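Local coordinates for flagellar protein FlgA (Thermotoga maritima, PDB 3FRN) that is a periplasmic flagellar protein that probably acts as a chaperone for assembly of the basal-body P-ring, at residues A13-F19 and E31-L37. Numbering follows the deposited sequence. Where two conformers were deposited one is given.
Sequences ASPGVLF and EKNLMIL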
ATOM      1  N   ALA A  13      -8.969  24.012  -9.732  1.00 34.17           N
ATOM      2  CA  ALA A  13      -8.140  25.153 -10.072  1.00 35.60           C
ATOM      3  C   ALA A  13      -7.609  25.108 -11.499  1.00 37.72           C
ATOM      4  O   ALA A  13      -7.819  24.142 -12.234  1.00 36.85           O
ATOM      5  CB  ALA A  13      -6.978  25.280  -9.069  1.00 37.87           C
ATOM      6  N   SER A  14      -6.919  26.178 -11.873  1.00 42.57           N
ATOM      7  CA  SER A  14      -6.258  26.266 -13.167  0.50 42.89           C
ATOM      8  C   SER A  14      -4.772  26.510 -12.915  1.00 41.22           C
ATOM      9  O   SER A  14      -4.387  26.887 -11.800  1.00 41.20           O
ATOM     10  CB  SER A  14      -6.883  27.388 -14.000  0.50 44.32           C
ATOM     11  OG  SER A  14      -6.986  28.584 -13.248  0.50 53.85           O
ATOM     12  N   PRO A  15      -3.909  26.262 -13.927  1.00 37.47           N
ATOM     13  CA  PRO A  15      -2.500  26.454 -13.549  1.00 38.03           C
ATOM     14  C   PRO A  15      -2.153  27.880 -13.128  1.00 40.02           C
ATOM     15  O   PRO A  15      -2.704  28.835 -13.662  1.00 40.02           O
ATOM     16  CB  PRO A  15      -1.738  26.077 -14.825  1.00 38.47           C
ATOM     17  CG  PRO A  15      -2.677  25.197 -15.585  1.00 36.10           C
ATOM     18  CD  PRO A  15      -4.029  25.800 -15.324  1.00 40.57           C
ATOM     19  N   GLY A  16      -1.243  28.021 -12.170  1.00 44.93           N
ATOM     20  CA  GLY A  16      -0.876  29.344 -11.687  1.00 39.86           C
ATOM     21  C   GLY A  16      -0.278  29.312 -10.305  1.00 41.69           C
ATOM     22  O   GLY A  16       0.516  28.436  -9.985  1.00 45.28           O
ATOM     23  N   VAL A  17      -0.645  30.283  -9.481  1.00 36.10           N
ATOM     24  CA  VAL A  17      -0.163  30.315  -8.110  1.00 40.99           C
ATOM     25  C   VAL A  17      -1.376  30.219  -7.199  1.00 40.20           C
ATOM     26  O   VAL A  17      -2.341  30.945  -7.388  1.00 40.40           O
ATOM     27  CB  VAL A  17       0.648  31.606  -7.811  1.00 38.66           C
ATOM     28  CG1 VAL A  17       0.883  31.763  -6.327  1.00 32.13           C
ATOM     29  CG2 VAL A  17       1.975  31.602  -8.555  1.00 40.50           C
ATOM     30  N   LEU A  18      -1.329  29.305  -6.235  1.00 42.50           N
ATOM     31  CA  LEU A  18      -2.405  29.149  -5.259  1.00 40.01           C
ATOM     32  C   LEU A  18      -2.179  30.048  -4.055  1.00 41.38           C
ATOM     33  O   LEU A  18      -1.074  30.111  -3.521  1.00 40.32           O
ATOM     34  CB  LEU A  18      -2.502  27.696  -4.794  1.00 41.84           C
ATOM     35  CG  LEU A  18      -3.444  27.327  -3.643  1.00 31.69           C
ATOM     36  CD1 LEU A  18      -4.860  27.124  -4.140  1.00 41.65           C
ATOM     37  CD2 LEU A  18      -2.939  26.071  -2.980  1.00 44.86           C
ATOM     38  N   PHE A  19      -3.239  30.739  -3.638  1.00 41.60           N
ATOM     39  CA  PHE A  19      -3.201  31.601  -2.470  1.00 42.09           C
ATOM     40  C   PHE A  19      -4.169  31.089  -1.424  1.00 41.49           C
ATOM     41  O   PHE A  19      -5.169  30.458  -1.759  1.00 38.37           O
ATOM     42  CB  PHE A  19      -3.592  33.031  -2.840  1.00 42.18           C
ATOM     43  CG  PHE A  19      -2.668  33.684  -3.827  1.00 43.64           C
ATOM     44  CD1 PHE A  19      -1.484  34.272  -3.406  1.00 46.21           C
ATOM     45  CD2 PHE A  19      -2.997  33.736  -5.174  1.00 42.50           C
ATOM     46  CE1 PHE A  19      -0.634  34.888  -4.312  1.00 47.66           C
ATOM     47  CE2 PHE A  19      -2.155  34.356  -6.087  1.00 43.59           C
ATOM     48  CZ  PHE A  19      -0.971  34.933  -5.653  1.00 44.61           C
ATOM     49  N   GLU A  31      -0.922  37.686  -0.489  1.00 56.55           N
ATOM     50  CA  GLU A  31      -0.177  37.766  -1.733  1.00 58.04           C
ATOM     51  C   GLU A  31       0.975  36.762  -1.766  1.00 57.21           C
ATOM     52  O   GLU A  31       1.745  36.728  -2.728  1.00 58.86           O
ATOM     53  CB  GLU A  31       0.344  39.195  -1.932  1.00 58.36           C
ATOM     54  CG  GLU A  31       0.476  39.624  -3.389  1.00 61.89           C
ATOM     55  CD  GLU A  31      -0.854  39.639  -4.122  1.00 63.40           C
ATOM     56  OE1 GLU A  31      -1.033  38.807  -5.042  1.00 56.98           O
ATOM     57  OE2 GLU A  31      -1.721  40.473  -3.772  1.00 63.12           O
ATOM     58  N   LYS A  32       1.089  35.940  -0.726  1.00 55.86           N
ATOM     59  CA  LYS A  32       2.179  34.970  -0.676  1.00 53.89           C
ATOM     60  C   LYS A  32       1.838  33.668  -1.400  1.00 53.83           C
ATOM     61  O   LYS A  32       0.716  33.157  -1.307  1.00 51.02           O
ATOM     62  CB  LYS A  32       2.669  34.727   0.757  1.00 51.60           C
ATOM     63  CG  LYS A  32       2.186  33.460   1.427  1.00 48.93           C
ATOM     64  CD  LYS A  32       3.302  32.832   2.253  1.00 48.32           C
ATOM     65  CE  LYS A  32       3.815  33.783   3.327  1.00 50.33           C
ATOM     66  NZ  LYS A  32       5.076  33.295   3.947  1.00 55.47           N
ATOM     67  N   ASN A  33       2.825  33.163  -2.136  1.00 55.84           N
ATOM     68  CA  ASN A  33       2.704  31.937  -2.921  1.00 56.50           C
ATOM     69  C   ASN A  33       2.674  30.712  -2.013  1.00 53.15           C
ATOM     70  O   ASN A  33       3.608  30.466  -1.251  1.00 53.48           O
ATOM     71  CB  ASN A  33       3.851  31.866  -3.948  1.00 58.63           C
ATOM     72  CG  ASN A  33       4.050  30.468  -4.549  1.00 72.88           C
ATOM     73  OD1 ASN A  33       5.181  29.993  -4.657  1.00 81.24           O
ATOM     74  ND2 ASN A  33       2.962  29.817  -4.953  1.00 86.99           N
ATOM     75  N   LEU A  34       1.579  29.965  -2.088  1.00 50.74           N
ATOM     76  CA  LEU A  34       1.411  28.769  -1.278  1.00 52.86           C
ATOM     77  C   LEU A  34       1.880  27.540  -2.050  1.00 52.49           C
ATOM     78  O   LEU A  34       2.690  26.759  -1.552  1.00 53.55           O
ATOM     79  CB  LEU A  34      -0.055  28.620  -0.855  1.00 56.39           C
ATOM     80  CG  LEU A  34      -0.478  27.585   0.192  1.00 57.68           C
ATOM     81  CD1 LEU A  34       0.170  27.862   1.532  1.00 65.38           C
ATOM     82  CD2 LEU A  34      -1.982  27.609   0.334  1.00 51.69           C
ATOM     83  N   MET A  35       1.359  27.377  -3.265  1.00 49.46           N
ATOM     84  CA  MET A  35       1.724  26.262  -4.140  1.00 45.28           C
ATOM     85  C   MET A  35       1.829  26.751  -5.581  1.00 42.97           C
ATOM     86  O   MET A  35       1.186  27.734  -5.955  1.00 43.98           O
ATOM     87  CB  MET A  35       0.664  25.146  -4.086  1.00 45.08           C
ATOM     88  CG  MET A  35       0.427  24.494  -2.718  1.00 44.19           C
ATOM     89  SD  MET A  35       1.165  22.864  -2.473  1.00 47.29           S
ATOM     90  CE  MET A  35      -0.244  22.030  -1.786  1.00 46.48           C
ATOM     91  N   ILE A  36       2.657  26.068  -6.370  1.00 42.93           N
ATOM     92  CA  ILE A  36       2.729  26.268  -7.817  0.50 34.81           C
ATOM     93  C   ILE A  36       1.821  25.230  -8.453  1.00 37.14           C
ATOM     94  O   ILE A  36       2.105  24.046  -8.386  1.00 34.22           O
ATOM     95  CB  ILE A  36       4.180  26.069  -8.357  0.50 37.57           C
ATOM     96  CG1 ILE A  36       5.171  26.975  -7.620  0.50 25.90           C
ATOM     97  CG2 ILE A  36       4.250  26.309  -9.868  0.50 24.34           C
ATOM     98  CD1 ILE A  36       4.834  28.451  -7.692  0.50 31.11           C
ATOM     99  N   LEU A  37       0.732  25.675  -9.068  1.00 35.24           N
ATOM    100  CA  LEU A  37      -0.274  24.766  -9.589  1.00 32.16           C
ATOM    101  C   LEU A  37       0.001  24.394 -11.054  1.00 35.34           C
ATOM    102  O   LEU A  37      -0.016  25.257 -11.925  1.00 36.28           O
ATOM    103  CB  LEU A  37      -1.643  25.432  -9.457  1.00 31.43           C
ATOM    104  CG  LEU A  37      -2.583  25.188  -8.273  1.00 36.95           C
ATOM    105  CD1 LEU A  37      -1.894  24.920  -6.966  1.00 30.70           C
ATOM    106  CD2 LEU A  37      -3.530  26.369  -8.155  1.00 41.22           C
TER
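G16 and L37 form a hydrogen-bonded pair that joins two short antiparallel strands, 16-18 and 35-37, whose axes approach to 4.7 Å. The two residues exchange two backbone bonds, G16 N to L37 O and L37 N to G16 O. Farther along, L18 N donates to M35 O at 3.0 Å, and L34 N donates to L18 O. At the backbone angles of G16 any CB would collide with the carbonyl O of P15, which accounts for a glycine at this position.

L18 and L37 pack on the same face. L37 straddles L18 CB, with L37 CD1 at 3.6 Å, and its CD2 also reaches A13 CB. L18 has CG anti to the backbone N (chi1 172°), and its CD2 lies alongside M35 CG (3.7 Å) and L34 CD2.

V17 points to the other face and crosses N33 at about a right angle, with V17 CG1 3.2 Å from N33 ND2. That amide also makes a weak bond to M35 O. V17 CG1 further sits over the rim of one face of the F19 ring. E31 O lies in the plane of the F19 ring at its edge, 3.4 Å from F19 CE1. F19 CD1 comes within 3.2 Å of K32 O. Without the ring, as with an alanine here, V17 CG1 would probably lose the surface it rests on, and the E31 and K32 carbonyls their neighbour.

L18 and L37 reach both strand 42-45 and strand 65-69, while M35 packs on Y43, V45 and L49. The pair is a small two-stranded antiparallel sheet, its successive strands linked by a long loop without helix or strand, in the FlgA N-terminal domain-like region.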